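Local coordinates for geranyltranstransferase (Agrobacterium tumefaciens, PDB 2H8O), which probably condenses geranyl diphosphate with isopentenyl diphosphate to make farnesyl diphosphate, as a mainly helical prenyltransferase, at residues Ala229-Ala234 / Arg246-Gly251; Asp103-Leu108 / Asp170-Ala175; Leu161-Ile166 / Ser184-Ala189; Arg87-Leu92 / Gly223-Phe228. All coordinates share one frame; numbering follows the deposited sequence.

Contact 1: residues Ala229-Ala234 / Arg246-Gly251; sequences ACEAGA and RLRLFG
Glu231 OE1 and Arg248 NH1 form a salt bridge at 2.8 Å, the bond entering through the syn lone pair of OE1, on the side of the other oxygen. The oxygen lies 8° out of the guanidinium plane, while the carboxylate itself is turned 83° against that plane. Glu231 leaves its helix with CG opposite the backbone N (chi1 -173°), Arg248 does likewise, and the two chains run extended side by side, so that Arg248 CG also packs on OE1, 3.4 Å away. Glu231 OE2 is taken by Arg244, and Arg248 NH1 bridges as well to Asp65 of the second subunit, which ties this pair into the dimer. The two segments belong to helices 211-237 and 241-267, consecutive antiparallel members of the mainly helical prenyl synthase fold, and their axes come within 7.4 Å. Such closeness is possible where Gly251 faces Cys230: the sulfur SG sits 3.7 Å from Gly251 CA. The same SG meets the Phe250 ring at its edge, 3.8 Å from CD2, in a sulfur-aromatic contact. One turn before Gly251, Leu247 O lies 3.4 Å from Cys230 CB, and Leu247 CB in turn lies 3.5 Å from Cys230 O, which also accepts from Ser96 of helix 88-99.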
# COMPACT_ATOMS: atom_id res chain seq x y z
N ALA A 229 -1.18 12.78 -10.38
CA ALA A 229 0.16 13.23 -10.78
C ALA A 229 0.23 14.75 -10.89
O ALA A 229 1.20 15.37 -10.48
CB ALA A 229 0.54 12.60 -12.11
N CYS A 230 -0.81 15.33 -11.44
CA CYS A 230 -0.87 16.77 -11.66
C CYS A 230 -1.22 17.52 -10.39
O CYS A 230 -0.62 18.52 -10.07
CB CYS A 230 -1.88 17.08 -12.74
SG CYS A 230 -1.35 16.45 -14.37
N GLU A 231 -2.22 17.01 -9.67
CA GLU A 231 -2.62 17.63 -8.41
C GLU A 231 -1.49 17.61 -7.38
O GLU A 231 -1.34 18.54 -6.59
CB GLU A 231 -3.91 16.98 -7.86
CG GLU A 231 -4.49 17.70 -6.62
CD GLU A 231 -5.76 17.08 -6.10
OE1 GLU A 231 -6.23 16.09 -6.68
OE2 GLU A 231 -6.31 17.61 -5.11
N ALA A 232 -0.68 16.55 -7.41
CA ALA A 232 0.46 16.42 -6.50
C ALA A 232 1.42 17.59 -6.56
O ALA A 232 2.01 17.96 -5.55
CB ALA A 232 1.21 15.12 -6.78
N GLY A 233 1.60 18.17 -7.75
CA GLY A 233 2.50 19.31 -7.87
C GLY A 233 2.05 20.48 -7.02
O GLY A 233 2.87 21.15 -6.36
N ALA A 234 0.74 20.75 -7.04
CA ALA A 234 0.14 21.78 -6.20
C ALA A 234 0.27 21.46 -4.71
O ALA A 234 0.59 22.34 -3.91
CB ALA A 234 -1.33 21.98 -6.58
N ARG A 246 -7.19 23.71 -9.88
CA ARG A 246 -6.82 23.95 -11.28
C ARG A 246 -5.96 22.78 -11.79
O ARG A 246 -6.22 22.23 -12.87
CB ARG A 246 -6.06 25.27 -11.41
CG ARG A 246 -5.65 25.61 -12.84
CD ARG A 246 -5.16 27.07 -12.96
NE ARG A 246 -6.23 28.00 -12.57
CZ ARG A 246 -7.22 28.44 -13.35
NH1 ARG A 246 -7.30 28.11 -14.64
NH2 ARG A 246 -8.15 29.25 -12.85
N LEU A 247 -4.94 22.42 -11.03
CA LEU A 247 -4.06 21.32 -11.46
C LEU A 247 -4.76 19.97 -11.47
O LEU A 247 -4.53 19.16 -12.37
CB LEU A 247 -2.74 21.30 -10.68
CG LEU A 247 -1.60 22.12 -11.31
CD1 LEU A 247 -1.12 21.47 -12.61
CD2 LEU A 247 -2.00 23.57 -11.57
N ARG A 248 -5.62 19.72 -10.48
CA ARG A 248 -6.51 18.55 -10.50
C ARG A 248 -7.35 18.47 -11.80
O ARG A 248 -7.40 17.43 -12.54
CB ARG A 248 -7.40 18.56 -9.24
CG ARG A 248 -8.27 17.34 -9.07
CD ARG A 248 -9.24 17.54 -7.92
NE ARG A 248 -10.24 16.48 -7.80
CZ ARG A 248 -10.04 15.31 -7.20
NH1 ARG A 248 -8.87 15.02 -6.66
NH2 ARG A 248 -11.03 14.41 -7.14
N LEU A 249 -8.02 19.57 -12.11
CA LEU A 249 -8.83 19.60 -13.32
C LEU A 249 -7.97 19.34 -14.55
O LEU A 249 -8.39 18.60 -15.46
CB LEU A 249 -9.55 20.94 -13.44
CG LEU A 249 -10.74 21.33 -12.60
CD1 LEU A 249 -11.29 22.61 -13.20
CD2 LEU A 249 -11.81 20.26 -12.59
N PHE A 250 -6.80 19.95 -14.61
CA PHE A 250 -5.87 19.72 -15.71
C PHE A 250 -5.55 18.21 -15.80
O PHE A 250 -5.57 17.61 -16.88
CB PHE A 250 -4.58 20.53 -15.53
CG PHE A 250 -3.57 20.30 -16.62
CD1 PHE A 250 -3.67 20.96 -17.84
CD2 PHE A 250 -2.54 19.41 -16.44
CE1 PHE A 250 -2.73 20.74 -18.84
CE2 PHE A 250 -1.61 19.17 -17.44
CZ PHE A 250 -1.71 19.84 -18.64
N GLY A 251 -5.29 17.60 -14.65
CA GLY A 251 -4.99 16.17 -14.60
C GLY A 251 -6.15 15.31 -15.08
O GLY A 251 -5.96 14.33 -15.77

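Contact 2: residues Asp103-Leu108 / Asp170-Ala175; sequences DAEAGL and DNPLAA
Ala106 and Asn171 meet on the inner side of this contact, where the methyl-bearing face of the helix presses against the chain: Asn171 OD1 comes to 3.3 Å from Ala106 CA. That oxygen is buried without a hydrogen-bonding partner in the model, whereas ND2 of the same amide is held by Ile166 O. Ala106 CB also packs 3.6 Å from Pro172 O and, more distantly, against CD1 of Leu173, and Ile236 of helix 211-237 touches both Ala106 and Leu173. The arrangement sets the first turn of helix 104-125 against the connection between helices 148-167 and 175-189, in which Pro172 is the centre of an inverse gamma turn. Asp103 is the N-cap of helix 104-125: its OD1 accepts from Ala106 N at 3.1 Å, the donor approaching from above the carboxylate plane, and more weakly from Glu105 N. On the solvent side the exposed, extended Glu105 chain still crosses the proline ring at about a right angle, with OE1 3.7 Å from Pro172 CG. Farther out one water molecule takes over, donating to Glu105 OE2 at 2.7 Å and to Asp170 O at 2.6 Å and spanning a gap where carboxylate and carbonyl, both acceptors, could not bond directly.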
# COMPACT_ATOMS: atom_id res chain seq x y z
N ASP A 103 9.70 22.33 -4.83
CA ASP A 103 11.01 21.72 -4.69
C ASP A 103 11.13 20.53 -5.65
O ASP A 103 10.40 19.53 -5.52
CB ASP A 103 11.18 21.26 -3.23
CG ASP A 103 12.58 20.78 -2.93
OD1 ASP A 103 13.05 19.84 -3.59
OD2 ASP A 103 13.21 21.36 -2.02
N ALA A 104 12.05 20.64 -6.60
CA ALA A 104 12.22 19.60 -7.62
C ALA A 104 12.63 18.26 -7.02
O ALA A 104 12.29 17.22 -7.58
CB ALA A 104 13.28 20.04 -8.64
N GLU A 105 13.35 18.27 -5.91
CA GLU A 105 13.78 17.01 -5.28
C GLU A 105 12.56 16.32 -4.70
O GLU A 105 12.41 15.11 -4.83
CB GLU A 105 14.85 17.24 -4.20
CG GLU A 105 15.43 15.95 -3.61
CD GLU A 105 16.54 16.19 -2.59
OE1 GLU A 105 16.80 17.37 -2.22
OE2 GLU A 105 17.17 15.19 -2.18
N ALA A 106 11.67 17.08 -4.08
CA ALA A 106 10.41 16.50 -3.58
C ALA A 106 9.57 15.97 -4.76
O ALA A 106 9.01 14.87 -4.71
CB ALA A 106 9.66 17.52 -2.77
N GLY A 107 9.53 16.74 -5.84
CA GLY A 107 8.88 16.29 -7.07
C GLY A 107 9.42 14.97 -7.61
O GLY A 107 8.65 14.09 -8.01
N LEU A 108 10.74 14.84 -7.60
CA LEU A 108 11.38 13.61 -8.06
C LEU A 108 11.02 12.41 -7.16
O LEU A 108 10.71 11.33 -7.66
CB LEU A 108 12.89 13.81 -8.11
CG LEU A 108 13.68 12.69 -8.76
CD1 LEU A 108 13.36 12.58 -10.25
CD2 LEU A 108 15.18 12.89 -8.54
N ASP A 170 13.89 11.38 3.71
CA ASP A 170 14.72 11.79 2.56
C ASP A 170 13.93 12.42 1.40
O ASP A 170 14.52 12.84 0.40
CB ASP A 170 15.64 10.67 2.08
CG ASP A 170 14.92 9.52 1.48
OD1 ASP A 170 13.67 9.57 1.39
OD2 ASP A 170 15.62 8.55 1.08
N ASN A 171 12.59 12.47 1.54
CA ASN A 171 11.75 13.30 0.70
C ASN A 171 11.66 14.66 1.37
O ASN A 171 11.06 14.78 2.45
CB ASN A 171 10.35 12.70 0.57
CG ASN A 171 9.44 13.52 -0.33
OD1 ASN A 171 9.91 14.40 -1.05
ND2 ASN A 171 8.14 13.24 -0.30
N PRO A 172 12.30 15.70 0.77
CA PRO A 172 12.36 16.99 1.47
C PRO A 172 11.06 17.76 1.33
O PRO A 172 10.92 18.59 0.44
CB PRO A 172 13.53 17.71 0.77
CG PRO A 172 13.49 17.18 -0.63
CD PRO A 172 12.99 15.75 -0.54
N LEU A 173 10.10 17.43 2.20
CA LEU A 173 8.74 17.94 2.12
C LEU A 173 8.11 17.94 3.52
O LEU A 173 8.29 17.00 4.29
CB LEU A 173 7.94 17.08 1.16
CG LEU A 173 6.55 17.54 0.76
CD1 LEU A 173 6.65 18.88 0.01
CD2 LEU A 173 5.89 16.46 -0.10
N ALA A 174 7.39 19.01 3.87
CA ALA A 174 6.78 19.13 5.19
C ALA A 174 5.79 17.99 5.43
O ALA A 174 5.15 17.52 4.49
CB ALA A 174 6.08 20.47 5.35
N ALA A 175 5.67 17.60 6.69
CA ALA A 175 4.80 16.49 7.11
C ALA A 175 3.35 16.68 6.67
O ALA A 175 2.71 15.75 6.25
CB ALA A 175 4.87 16.30 8.63
O HOH W 1 16.93 13.82 0.19

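Contact 3: residues Leu161-Ile166 / Ser184-Ala189; sequences LAFDII and SLARAA
Leu185 holds CG opposite its backbone N (chi1 -174°), which carries the isobutyl group toward the helix across from it, while Ile166 places CG1 opposite its carbonyl carbon (chi1 -70°) and carries CD1 outward on a chain that stays extended at chi2. The two branches meet methyl to methyl: Ile166 CD1 and Leu185 CD2 are 3.5 Å apart, and the side chains pass each other at a slant. Leu185 CD2 also reaches toward the methyl of Ala162, where CB stands 4.5 Å off, so this one branch is shared by residues a turn apart on helix 148-167. Phe163 uses the same first torsion as Ile166, and its ring extends across the gap until its far edge abuts helix 175-189. There CZ lies 4.0 Å from Ala186 CA, which sits near the ring plane, and 4.1 Å from Ala186 CB; CE1 is 4.3 Å from Leu185 CB.

The helices run antiparallel, 158° between their directions, but with axes 11.5 Å apart the backbones stay well separated and the long side chains fill the distance. Phe163 stacks on Phe163 of the second subunit. Asp164 pairs with Arg187 of the second subunit, and Arg187 with Asp164 of the second subunit, so this helix pair lies directly at the dimer interface. Between the two segments the chemistry is wholly apolar: hydrocarbon and ring meet without any polar bond, which implies that shape and burial hold the helices together here, while the charged pairs beside them join one subunit to the other.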
# COMPACT_ATOMS: atom_id res chain seq x y z
N LEU A 161 6.07 0.27 -0.88
CA LEU A 161 7.22 1.18 -1.03
C LEU A 161 6.81 2.58 -1.48
O LEU A 161 7.44 3.59 -1.08
CB LEU A 161 8.25 0.59 -2.02
CG LEU A 161 9.65 1.22 -1.92
CD1 LEU A 161 10.30 0.81 -0.60
CD2 LEU A 161 10.46 0.78 -3.10
N ALA A 162 5.78 2.68 -2.32
CA ALA A 162 5.28 3.99 -2.77
C ALA A 162 5.01 4.90 -1.57
O ALA A 162 5.36 6.07 -1.55
CB ALA A 162 4.04 3.83 -3.64
N PHE A 163 4.37 4.34 -0.54
CA PHE A 163 4.03 5.12 0.65
C PHE A 163 5.25 5.46 1.51
O PHE A 163 5.37 6.59 1.98
CB PHE A 163 2.91 4.45 1.42
CG PHE A 163 1.61 4.49 0.68
CD1 PHE A 163 0.91 5.66 0.61
CD2 PHE A 163 1.15 3.39 -0.05
CE1 PHE A 163 -0.29 5.74 -0.09
CE2 PHE A 163 -0.02 3.46 -0.75
CZ PHE A 163 -0.74 4.63 -0.78
N ASP A 164 6.16 4.50 1.63
CA ASP A 164 7.47 4.77 2.24
C ASP A 164 8.18 5.95 1.56
O ASP A 164 8.66 6.84 2.22
CB ASP A 164 8.34 3.51 2.18
CG ASP A 164 9.62 3.62 2.99
OD1 ASP A 164 9.77 4.54 3.82
OD2 ASP A 164 10.50 2.74 2.82
N ILE A 165 8.24 5.94 0.23
CA ILE A 165 8.97 6.96 -0.51
C ILE A 165 8.37 8.33 -0.30
O ILE A 165 9.08 9.32 -0.11
CB ILE A 165 9.00 6.62 -2.01
CG1 ILE A 165 9.82 5.35 -2.24
CG2 ILE A 165 9.57 7.79 -2.83
CD1 ILE A 165 9.56 4.72 -3.59
N ILE A 166 7.04 8.40 -0.29
CA ILE A 166 6.41 9.71 -0.05
C ILE A 166 6.68 10.24 1.35
O ILE A 166 7.01 11.42 1.51
CB ILE A 166 4.92 9.65 -0.29
CG1 ILE A 166 4.66 9.49 -1.77
CG2 ILE A 166 4.21 10.92 0.24
CD1 ILE A 166 3.22 9.23 -2.10
N SER A 184 -4.18 11.52 -0.82
CA SER A 184 -4.53 11.68 -2.23
C SER A 184 -4.16 10.44 -3.04
O SER A 184 -4.93 9.98 -3.90
CB SER A 184 -3.81 12.92 -2.78
OG SER A 184 -4.18 13.20 -4.10
N LEU A 185 -2.97 9.89 -2.78
CA LEU A 185 -2.52 8.72 -3.52
C LEU A 185 -3.35 7.47 -3.18
O LEU A 185 -3.79 6.74 -4.06
CB LEU A 185 -1.03 8.45 -3.30
CG LEU A 185 -0.47 7.31 -4.17
CD1 LEU A 185 -0.79 7.52 -5.67
CD2 LEU A 185 1.03 7.15 -3.92
N ALA A 186 -3.63 7.28 -1.90
CA ALA A 186 -4.42 6.15 -1.45
C ALA A 186 -5.84 6.19 -2.02
O ALA A 186 -6.37 5.15 -2.43
CB ALA A 186 -4.45 6.10 0.09
N ARG A 187 -6.43 7.40 -2.06
CA ARG A 187 -7.77 7.55 -2.61
C ARG A 187 -7.76 7.30 -4.10
O ARG A 187 -8.64 6.63 -4.62
CB ARG A 187 -8.37 8.92 -2.30
CG ARG A 187 -8.51 9.17 -0.81
CD ARG A 187 -9.86 8.85 -0.21
NE ARG A 187 -9.73 9.00 1.24
CZ ARG A 187 -10.00 10.10 1.94
NH1 ARG A 187 -10.52 11.17 1.36
NH2 ARG A 187 -9.78 10.10 3.25
N ALA A 188 -6.73 7.81 -4.79
CA ALA A 188 -6.61 7.63 -6.24
C ALA A 188 -6.34 6.18 -6.62
O ALA A 188 -6.70 5.75 -7.73
CB ALA A 188 -5.50 8.50 -6.81
N ALA A 189 -5.68 5.43 -5.72
CA ALA A 189 -5.19 4.09 -6.05
C ALA A 189 -6.08 2.92 -5.62
O ALA A 189 -5.95 1.81 -6.17
CB ALA A 189 -3.80 3.92 -5.44

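Contact 4: residues Arg87-Leu92 / Gly223-Phe228; sequences RLRPFL and GALLRF
Arg89 of helix 88-99 leans across to Leu225 and Leu226 of helix 211-237, two helices of the mainly helical prenyl synthase fold whose short segments run roughly parallel, at 29°, with axes 9.5 Å apart. From CB the arginine chain turns to place CG opposite the carbonyl carbon (chi1 -68°), which carries the extended chain toward Leu225 and Leu226. CG then meets Leu226 CD2 at 3.8 Å. Next comes CD, which passes by Leu225 CB at 4.2 Å, and NE follows the same methylene at 4.1 Å, with that carbon at the edge of the guanidinium, near its plane. At the tip, the flat group has Leu226 CD2 over one face, offset toward its rim, so the leucine methyl meets both the aliphatic shaft and the start of the charged head. Leu114 and His118 of helix 104-125 touch Arg89 as well.

Leu226 is the hub on the other helix. Its CD2 is also approached by Leu88, just before Arg89, and by Leu92, three residues after it: Leu88 crosses it at about a right angle, CD2 to CD2, while Leu92 comes in at a slant. These leucines in turn pack against helix 321-331, through Ile330 and Leu323 respectively, which extends the apolar layer toward the C-terminal end of the chain. The closer of the two leucine approaches is Leu92 CD1 to Leu226 CD2, at 3.6 Å.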
# COMPACT_ATOMS: atom_id res chain seq x y z
N ARG A 87 7.25 6.56 -18.37
CA ARG A 87 7.35 7.41 -17.19
C ARG A 87 6.55 8.72 -17.32
O ARG A 87 6.92 9.74 -16.76
CB ARG A 87 8.81 7.71 -16.83
CG ARG A 87 9.75 6.53 -16.94
CD ARG A 87 9.36 5.33 -16.08
NE ARG A 87 10.37 4.29 -16.24
CZ ARG A 87 10.30 3.05 -15.77
NH1 ARG A 87 9.23 2.63 -15.11
NH2 ARG A 87 11.30 2.21 -16.00
N LEU A 88 5.41 8.65 -17.98
CA LEU A 88 4.52 9.82 -18.06
C LEU A 88 4.07 10.30 -16.68
O LEU A 88 3.94 11.51 -16.45
CB LEU A 88 3.29 9.49 -18.91
CG LEU A 88 2.27 10.61 -19.02
CD1 LEU A 88 2.88 11.82 -19.72
CD2 LEU A 88 1.01 10.13 -19.74
N ARG A 89 3.77 9.38 -15.77
CA ARG A 89 3.24 9.81 -14.47
C ARG A 89 4.28 10.63 -13.65
O ARG A 89 3.97 11.74 -13.21
CB ARG A 89 2.65 8.62 -13.71
CG ARG A 89 1.38 8.14 -14.42
CD ARG A 89 0.92 6.76 -14.00
NE ARG A 89 -0.13 6.26 -14.88
CZ ARG A 89 0.07 5.77 -16.10
NH1 ARG A 89 1.31 5.70 -16.61
NH2 ARG A 89 -0.95 5.34 -16.81
N PRO A 90 5.51 10.12 -13.49
CA PRO A 90 6.55 10.97 -12.90
C PRO A 90 6.79 12.28 -13.65
O PRO A 90 7.04 13.30 -13.03
CB PRO A 90 7.81 10.10 -12.94
CG PRO A 90 7.42 8.80 -13.37
CD PRO A 90 5.98 8.73 -13.69
N PHE A 91 6.72 12.25 -14.98
CA PHE A 91 6.88 13.45 -15.78
C PHE A 91 5.89 14.51 -15.31
O PHE A 91 6.24 15.69 -15.11
CB PHE A 91 6.67 13.15 -17.27
CG PHE A 91 6.52 14.37 -18.10
CD1 PHE A 91 7.61 14.94 -18.74
CD2 PHE A 91 5.28 14.97 -18.25
CE1 PHE A 91 7.43 16.09 -19.52
CE2 PHE A 91 5.13 16.11 -19.02
CZ PHE A 91 6.19 16.65 -19.65
N LEU A 92 4.63 14.09 -15.15
CA LEU A 92 3.57 15.02 -14.79
C LEU A 92 3.77 15.59 -13.38
O LEU A 92 3.56 16.80 -13.14
CB LEU A 92 2.19 14.36 -14.93
CG LEU A 92 1.76 14.05 -16.37
CD1 LEU A 92 0.57 13.09 -16.39
CD2 LEU A 92 1.45 15.33 -17.15
N GLY A 223 -7.71 7.22 -15.17
CA GLY A 223 -7.71 8.65 -14.92
C GLY A 223 -7.13 9.06 -13.58
O GLY A 223 -6.49 10.11 -13.47
N ALA A 224 -7.39 8.27 -12.53
CA ALA A 224 -7.14 8.73 -11.16
C ALA A 224 -5.64 8.98 -10.89
O ALA A 224 -5.29 9.97 -10.27
CB ALA A 224 -7.73 7.76 -10.13
N LEU A 225 -4.78 8.10 -11.38
CA LEU A 225 -3.33 8.28 -11.18
C LEU A 225 -2.80 9.50 -11.94
O LEU A 225 -1.87 10.15 -11.48
CB LEU A 225 -2.49 7.06 -11.60
CG LEU A 225 -2.65 5.82 -10.73
CD1 LEU A 225 -1.44 4.92 -10.93
CD2 LEU A 225 -2.79 6.16 -9.24
N LEU A 226 -3.40 9.79 -13.10
CA LEU A 226 -2.99 10.96 -13.91
C LEU A 226 -3.48 12.27 -13.27
O LEU A 226 -2.75 13.27 -13.22
CB LEU A 226 -3.42 10.80 -15.37
CG LEU A 226 -2.74 9.64 -16.11
CD1 LEU A 226 -3.53 9.27 -17.38
CD2 LEU A 226 -1.26 9.96 -16.42
N ARG A 227 -4.70 12.26 -12.74
CA ARG A 227 -5.22 13.33 -11.90
C ARG A 227 -4.30 13.61 -10.71
O ARG A 227 -3.87 14.74 -10.47
CB ARG A 227 -6.64 12.96 -11.44
CG ARG A 227 -7.29 13.96 -10.51
CD ARG A 227 -8.54 13.35 -9.85
NE ARG A 227 -8.16 12.45 -8.75
CZ ARG A 227 -8.83 11.37 -8.36
NH1 ARG A 227 -9.92 10.96 -9.01
NH2 ARG A 227 -8.37 10.65 -7.34
N PHE A 228 -3.98 12.55 -9.97
CA PHE A 228 -3.10 12.64 -8.83
C PHE A 228 -1.74 13.23 -9.26
O PHE A 228 -1.19 14.08 -8.56
CB PHE A 228 -2.88 11.27 -8.18
CG PHE A 228 -1.76 11.28 -7.18
CD1 PHE A 228 -1.97 11.66 -5.86
CD2 PHE A 228 -0.47 10.96 -7.58
CE1 PHE A 228 -0.91 11.72 -4.97
CE2 PHE A 228 0.59 11.02 -6.69
CZ PHE A 228 0.38 11.40 -5.39

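Helix 211-237 runs through the middle of the set: contact 4 uses its residues 223-228 and contact 1 the following 229-234, so the two touch, with centres about 9 Å apart. Ala229 packs on Arg89 and Leu92, and Arg227 and Arg248 lie close as like charges. Contact 3 meets contact 4 through Phe228 against Ser184 and Leu185, centres about 13 Å apart, and touches contact 2 through Ile166 and Asn171. Contacts 1 and 2 do not touch, their centres being about 17 Å apart. Along the chain, contacts 2 and 3 interleave inside the long loop closed by contact 4, and contact 1 follows, so neighbouring helices (contacts 1 and 3) and distant parts of the chain (contacts 2 and 4) join in one bundle.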